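Local coordinates for protein dihydroxyacetone kinase (Citrobacter freundii, PDB 1UN8) that phosphorylates dihydroxyacetone with ATP, using a divalent metal ion, to give dihydroxyacetone phosphate in glycerol fermentation, at residues N131-L143 with L176-L189. Sequence-based numbering, arbitrary orientation.
Sequences NVEMLIVGDDISL and LREAQYAASNTFSL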
# COMPACT_ATOMS: atom_id res chain seq x y z
N ASN A 131 -13.17 -34.28 12.40
CA ASN A 131 -14.10 -33.46 13.14
C ASN A 131 -13.97 -32.06 12.56
O ASN A 131 -12.89 -31.45 12.63
CB ASN A 131 -13.77 -33.44 14.63
CG ASN A 131 -14.16 -34.72 15.32
OD1 ASN A 131 -14.37 -34.73 16.53
ND2 ASN A 131 -14.27 -35.80 14.56
N VAL A 132 -15.06 -31.55 11.99
CA VAL A 132 -15.03 -30.24 11.37
C VAL A 132 -16.14 -29.29 11.81
O VAL A 132 -17.27 -29.71 12.07
CB VAL A 132 -15.13 -30.37 9.84
CG1 VAL A 132 -14.79 -29.04 9.18
CG2 VAL A 132 -14.22 -31.49 9.36
N GLU A 133 -15.80 -28.02 11.90
CA GLU A 133 -16.75 -26.98 12.25
C GLU A 133 -16.51 -25.81 11.29
O GLU A 133 -15.38 -25.56 10.85
CB GLU A 133 -16.56 -26.52 13.69
CG GLU A 133 -17.03 -27.52 14.75
CD GLU A 133 -18.46 -28.01 14.54
OE1 GLU A 133 -19.30 -27.23 14.03
OE2 GLU A 133 -18.75 -29.16 14.90
N MET A 134 -17.58 -25.10 10.94
CA MET A 134 -17.45 -23.96 10.04
C MET A 134 -18.07 -22.69 10.61
O MET A 134 -19.20 -22.71 11.09
CB MET A 134 -18.11 -24.28 8.70
CG MET A 134 -17.96 -23.17 7.69
SD MET A 134 -18.40 -23.70 6.02
CE MET A 134 -19.67 -22.50 5.71
N LEU A 135 -17.32 -21.60 10.56
CA LEU A 135 -17.82 -20.32 11.05
C LEU A 135 -17.84 -19.32 9.90
O LEU A 135 -16.79 -18.90 9.41
CB LEU A 135 -16.93 -19.77 12.17
CG LEU A 135 -17.28 -18.34 12.60
CD1 LEU A 135 -18.69 -18.34 13.16
CD2 LEU A 135 -16.29 -17.81 13.63
N ILE A 136 -19.04 -18.94 9.47
CA ILE A 136 -19.19 -17.96 8.39
C ILE A 136 -19.11 -16.56 9.02
O ILE A 136 -19.89 -16.23 9.93
CB ILE A 136 -20.56 -18.09 7.66
CG1 ILE A 136 -20.77 -19.50 7.11
CG2 ILE A 136 -20.60 -17.11 6.50
CD1 ILE A 136 -21.08 -20.50 8.17
N VAL A 137 -18.18 -15.74 8.54
CA VAL A 137 -18.02 -14.39 9.05
C VAL A 137 -18.67 -13.33 8.15
O VAL A 137 -18.38 -13.25 6.96
CB VAL A 137 -16.53 -14.04 9.22
CG1 VAL A 137 -16.38 -12.70 9.94
CG2 VAL A 137 -15.84 -15.14 10.02
N GLY A 138 -19.58 -12.54 8.73
CA GLY A 138 -20.27 -11.50 7.99
C GLY A 138 -20.23 -10.23 8.80
O GLY A 138 -21.23 -9.83 9.40
N ASP A 139 -19.07 -9.58 8.82
CA ASP A 139 -18.89 -8.37 9.61
C ASP A 139 -19.30 -7.03 8.98
O ASP A 139 -19.40 -6.03 9.69
CB ASP A 139 -17.43 -8.30 10.08
CG ASP A 139 -16.43 -8.25 8.93
OD1 ASP A 139 -16.48 -9.12 8.04
OD2 ASP A 139 -15.59 -7.33 8.92
N ASP A 140 -19.53 -7.00 7.68
CA ASP A 140 -19.92 -5.76 7.01
C ASP A 140 -21.26 -5.23 7.52
O ASP A 140 -22.21 -5.99 7.67
CB ASP A 140 -19.96 -5.99 5.49
CG ASP A 140 -20.33 -4.74 4.71
OD1 ASP A 140 -20.07 -3.62 5.19
OD2 ASP A 140 -20.88 -4.88 3.59
N ILE A 141 -21.34 -3.92 7.79
CA ILE A 141 -22.58 -3.32 8.27
C ILE A 141 -23.15 -2.32 7.27
O ILE A 141 -24.13 -1.62 7.56
CB ILE A 141 -22.38 -2.57 9.61
CG1 ILE A 141 -21.54 -1.30 9.38
CG2 ILE A 141 -21.75 -3.50 10.64
CD1 ILE A 141 -21.12 -0.61 10.67
N SER A 142 -22.54 -2.23 6.10
CA SER A 142 -22.99 -1.28 5.09
C SER A 142 -24.39 -1.52 4.53
O SER A 142 -25.06 -0.57 4.11
CB SER A 142 -22.00 -1.26 3.92
OG SER A 142 -22.06 -2.47 3.18
N LEU A 143 -24.84 -2.77 4.54
CA LEU A 143 -26.15 -3.12 3.99
C LEU A 143 -27.11 -3.72 5.01
O LEU A 143 -27.30 -4.94 5.06
CB LEU A 143 -25.95 -4.10 2.83
CG LEU A 143 -25.04 -3.51 1.75
CD1 LEU A 143 -24.59 -4.58 0.75
CD2 LEU A 143 -25.79 -2.38 1.05
N LEU A 176 -14.42 -22.85 18.23
CA LEU A 176 -15.61 -22.37 17.54
C LEU A 176 -16.39 -21.37 18.40
O LEU A 176 -16.74 -20.30 17.94
CB LEU A 176 -16.51 -23.55 17.18
CG LEU A 176 -17.93 -23.28 16.67
CD1 LEU A 176 -17.87 -22.49 15.38
CD2 LEU A 176 -18.64 -24.61 16.43
N ARG A 177 -16.63 -21.74 19.65
CA ARG A 177 -17.38 -20.89 20.56
C ARG A 177 -16.79 -19.49 20.61
O ARG A 177 -17.48 -18.50 20.38
CB ARG A 177 -17.37 -21.49 21.97
CG ARG A 177 -18.42 -20.89 22.92
CD ARG A 177 -18.04 -21.04 24.41
NE ARG A 177 -17.28 -19.89 24.93
CZ ARG A 177 -17.73 -18.63 24.97
NH1 ARG A 177 -18.95 -18.32 24.52
NH2 ARG A 177 -16.96 -17.66 25.47
N GLU A 178 -15.51 -19.42 20.93
CA GLU A 178 -14.80 -18.15 21.03
C GLU A 178 -14.73 -17.40 19.70
O GLU A 178 -14.90 -16.18 19.66
CB GLU A 178 -13.38 -18.40 21.56
CG GLU A 178 -13.30 -18.91 23.00
CD GLU A 178 -13.86 -17.93 24.01
OE1 GLU A 178 -13.75 -16.70 23.78
OE2 GLU A 178 -14.41 -18.38 25.03
N ALA A 179 -14.47 -18.15 18.63
CA ALA A 179 -14.38 -17.59 17.30
C ALA A 179 -15.71 -16.92 16.94
O ALA A 179 -15.74 -15.81 16.39
CB ALA A 179 -14.07 -18.69 16.30
N GLN A 180 -16.80 -17.60 17.25
CA GLN A 180 -18.12 -17.06 16.96
C GLN A 180 -18.34 -15.82 17.83
O GLN A 180 -18.90 -14.82 17.38
CB GLN A 180 -19.19 -18.12 17.23
CG GLN A 180 -20.63 -17.59 17.18
CD GLN A 180 -21.07 -17.10 15.79
OE1 GLN A 180 -21.31 -17.90 14.88
NE2 GLN A 180 -21.19 -15.79 15.63
N TYR A 181 -17.89 -15.88 19.07
CA TYR A 181 -18.05 -14.77 19.99
C TYR A 181 -17.33 -13.54 19.44
O TYR A 181 -17.85 -12.42 19.51
CB TYR A 181 -17.49 -15.13 21.38
CG TYR A 181 -17.75 -14.09 22.44
CD1 TYR A 181 -19.05 -13.74 22.81
CD2 TYR A 181 -16.70 -13.45 23.10
CE1 TYR A 181 -19.30 -12.78 23.79
CE2 TYR A 181 -16.93 -12.49 24.08
CZ TYR A 181 -18.23 -12.16 24.42
OH TYR A 181 -18.46 -11.22 25.41
N ALA A 182 -16.14 -13.74 18.90
CA ALA A 182 -15.38 -12.63 18.33
C ALA A 182 -16.15 -12.07 17.13
O ALA A 182 -16.37 -10.86 17.02
CB ALA A 182 -13.99 -13.09 17.90
N ALA A 183 -16.55 -12.95 16.23
CA ALA A 183 -17.29 -12.54 15.05
C ALA A 183 -18.45 -11.63 15.46
O ALA A 183 -18.55 -10.50 15.00
CB ALA A 183 -17.82 -13.77 14.31
N SER A 184 -19.31 -12.13 16.35
CA SER A 184 -20.47 -11.37 16.81
C SER A 184 -20.14 -10.00 17.38
O SER A 184 -21.01 -9.14 17.51
CB SER A 184 -21.23 -12.18 17.87
OG SER A 184 -21.77 -13.36 17.30
N ASN A 185 -18.88 -9.78 17.72
CA ASN A 185 -18.47 -8.50 18.27
C ASN A 185 -17.60 -7.71 17.29
O ASN A 185 -16.88 -6.79 17.68
CB ASN A 185 -17.71 -8.73 19.57
CG ASN A 185 -18.64 -9.02 20.74
OD1 ASN A 185 -19.22 -8.10 21.31
ND2 ASN A 185 -18.79 -10.29 21.08
N THR A 186 -17.66 -8.08 16.02
CA THR A 186 -16.87 -7.41 15.01
C THR A 186 -17.76 -6.70 13.99
O THR A 186 -18.67 -7.30 13.42
CB THR A 186 -15.94 -8.41 14.30
OG1 THR A 186 -15.09 -9.02 15.28
CG2 THR A 186 -15.08 -7.71 13.26
N PHE A 187 -17.48 -5.42 13.78
CA PHE A 187 -18.25 -4.60 12.85
C PHE A 187 -17.31 -3.82 11.93
O PHE A 187 -16.40 -3.12 12.37
CB PHE A 187 -19.16 -3.64 13.64
CG PHE A 187 -19.95 -4.32 14.73
CD1 PHE A 187 -19.35 -4.62 15.95
CD2 PHE A 187 -21.26 -4.72 14.51
CE1 PHE A 187 -20.04 -5.32 16.93
CE2 PHE A 187 -21.96 -5.42 15.49
CZ PHE A 187 -21.35 -5.72 16.70
N SER A 188 -17.54 -3.95 10.62
CA SER A 188 -16.70 -3.26 9.65
C SER A 188 -17.50 -2.45 8.64
O SER A 188 -18.63 -2.81 8.29
CB SER A 188 -15.84 -4.28 8.92
OG SER A 188 -15.15 -5.10 9.83
N LEU A 189 -16.89 -1.37 8.17
CA LEU A 189 -17.50 -0.51 7.18
C LEU A 189 -16.41 0.02 6.26
O LEU A 189 -15.41 0.56 6.71
CB LEU A 189 -18.23 0.66 7.84
CG LEU A 189 -18.91 1.65 6.88
CD1 LEU A 189 -19.85 0.89 5.97
CD2 LEU A 189 -19.65 2.72 7.69
O HOH W 1 -21.22 -14.82 12.35
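Glu133 meets Leu176 at about a right angle, its bent chain passing CG within 3.7 Å of Leu176 CD2, where the edge strand 132-137 of the first mixed sheet of the DhaK domain runs nearly parallel (5°) to 176-184, the C-terminal part of helix 172-184 packed on it. Met134 points to the other side of the sheet and packs on Tyr467 of the second subunit. Leu135 makes the largest contribution to this helix-on-sheet layer. Its trans chi1 (172°) carries CG towards the helix, where the branch divides the methyls: CD2 sits 3.6 Å from Ala179 CB and also touches Ala183, while CD1 comes within 3.2 Å of Gln180 OE1, off the amide plane and towards its oxygen end. Ile136, like Met134, faces the second subunit, packing on its Phe466.

Beyond the strand the chain runs as a loop alongside strand 186-192 of the second sheet. Asp139 turns its carboxylate onto that strand, and OD2 accepts a hydrogen bond from Ser188 OG, modelled doubtfully short; OD1 accepts from the backbone of Ile152. Ser188 N to Asp139 O (2.9 Å) and Ile141 N to Ser188 O (3.0 Å) flank Asp140 and together make a single bridge with Ser188. Asp140 closes an Asx turn, OD1 accepting from Ser142 N, while OD2 receives Ser142 OG at 2.7 Å on its syn side. Ile141 sets CG2 against Phe187 CB and CG1 against Leu189 CB, and Ser142 CB lies 3.7 Å from Leu189 CD1.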